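Local coordinates for uncharacterized NTF2-like protein (Cytophaga hutchinsonii ATCC 33406, PDB 3F14) that is of unknown function but adopts the NTF2-like, SnoaL-like fold, whose cone-shaped pocket in related proteins commonly holds small molecules, at residues D27-N32 against D102-I107. Sequence-based numbering, arbitrary orientation.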
ATOM      1  N   ASP A  27       5.806  22.564   3.294  1.00 13.54           N
ATOM      2  CA  ASP A  27       6.216  23.063   4.614  1.00 14.22           C
ATOM      3  C   ASP A  27       5.659  22.175   5.746  1.00 12.74           C
ATOM      4  O   ASP A  27       6.339  22.014   6.758  1.00 13.80           O
ATOM      5  CB  ASP A  27       5.766  24.511   4.807  1.00 13.02           C
ATOM      6  CG  ASP A  27       6.610  25.480   4.020  1.00 15.38           C
ATOM      7  OD1 ASP A  27       7.858  25.349   4.085  1.00 17.68           O
ATOM      8  OD2 ASP A  27       6.031  26.320   3.317  1.00 18.84           O
ATOM      9  N   ILE A  28       4.459  21.643   5.586  1.00 14.44           N
ATOM     10  CA  ILE A  28       3.848  20.813   6.643  1.00 15.91           C
ATOM     11  C   ILE A  28       3.689  19.361   6.221  1.00 14.39           C
ATOM     12  O   ILE A  28       2.784  18.687   6.650  1.00 15.22           O
ATOM     13  CB  ILE A  28       2.541  21.435   7.203  1.00 17.75           C
ATOM     14  CG1 ILE A  28       1.497  21.600   6.099  1.00 18.33           C
ATOM     15  CG2 ILE A  28       2.869  22.798   7.871  1.00 15.13           C
ATOM     16  CD1 ILE A  28       0.076  21.953   6.649  1.00 21.98           C
ATOM     17  N   ILE A  29       4.587  18.907   5.372  1.00 13.78           N
ATOM     18  CA  ILE A  29       4.638  17.500   4.988  1.00 13.61           C
ATOM     19  C   ILE A  29       4.541  16.579   6.182  1.00 14.38           C
ATOM     20  O   ILE A  29       5.101  16.832   7.225  1.00 16.06           O
ATOM     21  CB  ILE A  29       5.914  17.209   4.183  1.00 13.38           C
ATOM     22  CG1 ILE A  29       5.962  15.729   3.680  1.00 15.51           C
ATOM     23  CG2 ILE A  29       7.213  17.508   4.988  1.00 15.72           C
ATOM     24  CD1 ILE A  29       7.089  15.459   2.637  1.00 16.97           C
ATOM     25  N   GLU A  30       3.833  15.458   6.017  1.00 14.86           N
ATOM     26  CA  GLU A  30       3.856  14.411   7.022  1.00 15.21           C
ATOM     27  C   GLU A  30       4.285  13.104   6.347  1.00 16.74           C
ATOM     28  O   GLU A  30       3.846  12.823   5.237  1.00 16.71           O
ATOM     29  CB  GLU A  30       2.469  14.206   7.640  1.00 17.10           C
ATOM     30  CG  GLU A  30       1.997  15.438   8.323  1.00 17.02           C
ATOM     31  CD  GLU A  30       0.713  15.250   9.147  1.00 23.27           C
ATOM     32  OE1 GLU A  30       0.228  14.095   9.268  1.00 21.93           O
ATOM     33  OE2 GLU A  30       0.215  16.297   9.620  1.00 22.05           O
ATOM     34  N   TRP A  31       5.126  12.336   7.025  1.00 14.60           N
ATOM     35  CA  TRP A  31       5.482  10.980   6.630  1.00 16.19           C
ATOM     36  C   TRP A  31       4.961  10.044   7.688  1.00 15.08           C
ATOM     37  O   TRP A  31       5.459  10.013   8.797  1.00 15.18           O
ATOM     38  CB  TRP A  31       6.980  10.809   6.444  1.00 15.90           C
ATOM     39  CG  TRP A  31       7.400   9.473   5.824  1.00 15.53           C
ATOM     40  CD1 TRP A  31       6.600   8.574   5.231  1.00 15.61           C
ATOM     41  CD2 TRP A  31       8.740   8.975   5.656  1.00 13.29           C
ATOM     42  NE1 TRP A  31       7.339   7.528   4.743  1.00 14.65           N
ATOM     43  CE2 TRP A  31       8.667   7.745   4.976  1.00 14.41           C
ATOM     44  CE3 TRP A  31      10.004   9.459   6.002  1.00 16.50           C
ATOM     45  CZ2 TRP A  31       9.805   6.976   4.674  1.00 14.96           C
ATOM     46  CZ3 TRP A  31      11.136   8.685   5.720  1.00 15.78           C
ATOM     47  CH2 TRP A  31      11.032   7.477   5.041  1.00 15.83           C
ATOM     48  N   ASN A  32       3.918   9.277   7.330  1.00 14.82           N
ATOM     49  CA  ASN A  32       3.280   8.277   8.163  1.00 14.82           C
ATOM     50  C   ASN A  32       3.888   6.914   7.805  1.00 16.69           C
ATOM     51  O   ASN A  32       3.536   6.333   6.791  1.00 15.26           O
ATOM     52  CB  ASN A  32       1.780   8.284   7.955  1.00 15.61           C
ATOM     53  CG  ASN A  32       1.070   7.268   8.816  1.00 18.17           C
ATOM     54  OD1 ASN A  32       1.687   6.571   9.599  1.00 18.87           O
ATOM     55  ND2 ASN A  32      -0.234   7.187   8.658  1.00 20.32           N
ATOM     56  N   ASP A 102       2.682  20.895  -6.895  1.00 21.85           N
ATOM     57  CA  ASP A 102       4.029  20.282  -7.048  1.00 23.13           C
ATOM     58  C   ASP A 102       4.799  19.994  -5.732  1.00 24.28           C
ATOM     59  O   ASP A 102       5.985  19.663  -5.767  1.00 26.51           O
ATOM     60  CB  ASP A 102       4.873  21.121  -7.987  1.00 25.93           C
ATOM     61  CG  ASP A 102       4.991  22.539  -7.537  1.00 32.04           C
ATOM     62  OD1 ASP A 102       4.139  22.979  -6.723  1.00 32.12           O
ATOM     63  OD2 ASP A 102       5.920  23.221  -8.020  1.00 46.36           O
ATOM     64  N   THR A 103       4.119  20.042  -4.590  1.00 18.59           N
ATOM     65  CA  THR A 103       4.750  19.726  -3.328  1.00 18.92           C
ATOM     66  C   THR A 103       4.203  18.399  -2.824  1.00 17.52           C
ATOM     67  O   THR A 103       3.061  18.041  -3.139  1.00 18.65           O
ATOM     68  CB  THR A 103       4.548  20.824  -2.257  1.00 17.97           C
ATOM     69  OG1 THR A 103       3.176  20.826  -1.815  1.00 20.71           O
ATOM     70  CG2 THR A 103       4.997  22.207  -2.850  1.00 20.55           C
ATOM     71  N   ILE A 104       5.030  17.686  -2.067  1.00 15.80           N
ATOM     72  CA  ILE A 104       4.571  16.444  -1.401  1.00 16.68           C
ATOM     73  C   ILE A 104       3.900  16.891  -0.132  1.00 16.54           C
ATOM     74  O   ILE A 104       4.565  17.478   0.754  1.00 16.85           O
ATOM     75  CB  ILE A 104       5.689  15.485  -1.031  1.00 16.09           C
ATOM     76  CG1 ILE A 104       6.534  15.093  -2.262  1.00 20.39           C
ATOM     77  CG2 ILE A 104       5.092  14.268  -0.354  1.00 16.40           C
ATOM     78  CD1 ILE A 104       7.752  14.218  -1.871  1.00 20.58           C
ATOM     79  N   LYS A 105       2.612  16.599  -0.005  1.00 18.02           N
ATOM     80  CA  LYS A 105       1.860  16.943   1.181  1.00 15.99           C
ATOM     81  C   LYS A 105       1.911  15.848   2.251  1.00 16.59           C
ATOM     82  O   LYS A 105       2.149  16.102   3.450  1.00 15.76           O
ATOM     83  CB  LYS A 105       0.410  17.272   0.809  1.00 18.03           C
ATOM     84  CG  LYS A 105      -0.384  17.880   1.909  1.00 24.09           C
ATOM     85  CD  LYS A 105       0.117  19.276   2.284  1.00 25.84           C
ATOM     86  CE  LYS A 105      -0.770  19.980   3.329  1.00 26.79           C
ATOM     87  NZ  LYS A 105      -2.148  20.181   2.809  1.00 36.86           N
ATOM     88  N   THR A 106       1.716  14.618   1.804  1.00 14.46           N
ATOM     89  CA  THR A 106       1.828  13.450   2.688  1.00 14.82           C
ATOM     90  C   THR A 106       2.460  12.288   1.970  1.00 15.81           C
ATOM     91  O   THR A 106       2.298  12.125   0.758  1.00 14.99           O
ATOM     92  CB  THR A 106       0.485  12.996   3.282  1.00 17.87           C
ATOM     93  OG1 THR A 106      -0.345  12.479   2.247  1.00 19.86           O
ATOM     94  CG2 THR A 106      -0.257  14.139   3.974  1.00 18.54           C
ATOM     95  N   ILE A 107       3.203  11.479   2.741  1.00 13.95           N
ATOM     96  CA  ILE A 107       3.729  10.190   2.331  1.00 15.69           C
ATOM     97  C   ILE A 107       3.236   9.179   3.370  1.00 16.41           C
ATOM     98  O   ILE A 107       3.355   9.445   4.556  1.00 15.80           O
ATOM     99  CB  ILE A 107       5.268  10.148   2.259  1.00 15.36           C
ATOM    100  CG1 ILE A 107       5.791  11.359   1.474  1.00 17.97           C
ATOM    101  CG2 ILE A 107       5.688   8.772   1.658  1.00 15.65           C
ATOM    102  CD1 ILE A 107       7.317  11.462   1.457  1.00 16.44           C
TER
HETATM  103  O   HOH W   1       0.650  17.512   5.356  1.00 24.01           O
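Glu30 and Trp31 pair with Thr106 and Ile107 as parallel neighbours in the curved mixed sheet of the NTF2-like fold, joining strands 29-33 and 103-111. Glu30 accepts the amide of Ile107 on its O and donates its own N to Lys105 O at 3.1 Å, that donor tilted 24° from the carbonyl plane; Asn32 N reaches Ile107 O at 2.8 Å. The tight side is apolar and lies under helices 2-14 and 42-57. There Ile29 carries CG1 anti to its backbone N (chi1 -177°), which brings CD1 alongside Ile104 CG2 at 3.8 Å and within 4.2 Å of Ile107 CD1. Replacing Ile29 with alanine would probably open a gap beside these two isoleucines and against Val45 of helix 42-57. The indole of Trp31 sets CD1 3.6 Å from Ile107 CB, while its NE1 hydrogen-bonds to Ser109 OG. The other side is looser: Lys105, at a classic beta bulge with Thr106 opposite Arg98, bends at chi2 (67°), laying CE beside exposed Ile28 CG1, and again at chi4, where NZ meets Glu100 OE1 in a salt bridge. Where the chain turns a corner at Ile28, a water bridges the two segments, donating to Ile28 O and Lys105 O, its oxygen 2.8 Å from both.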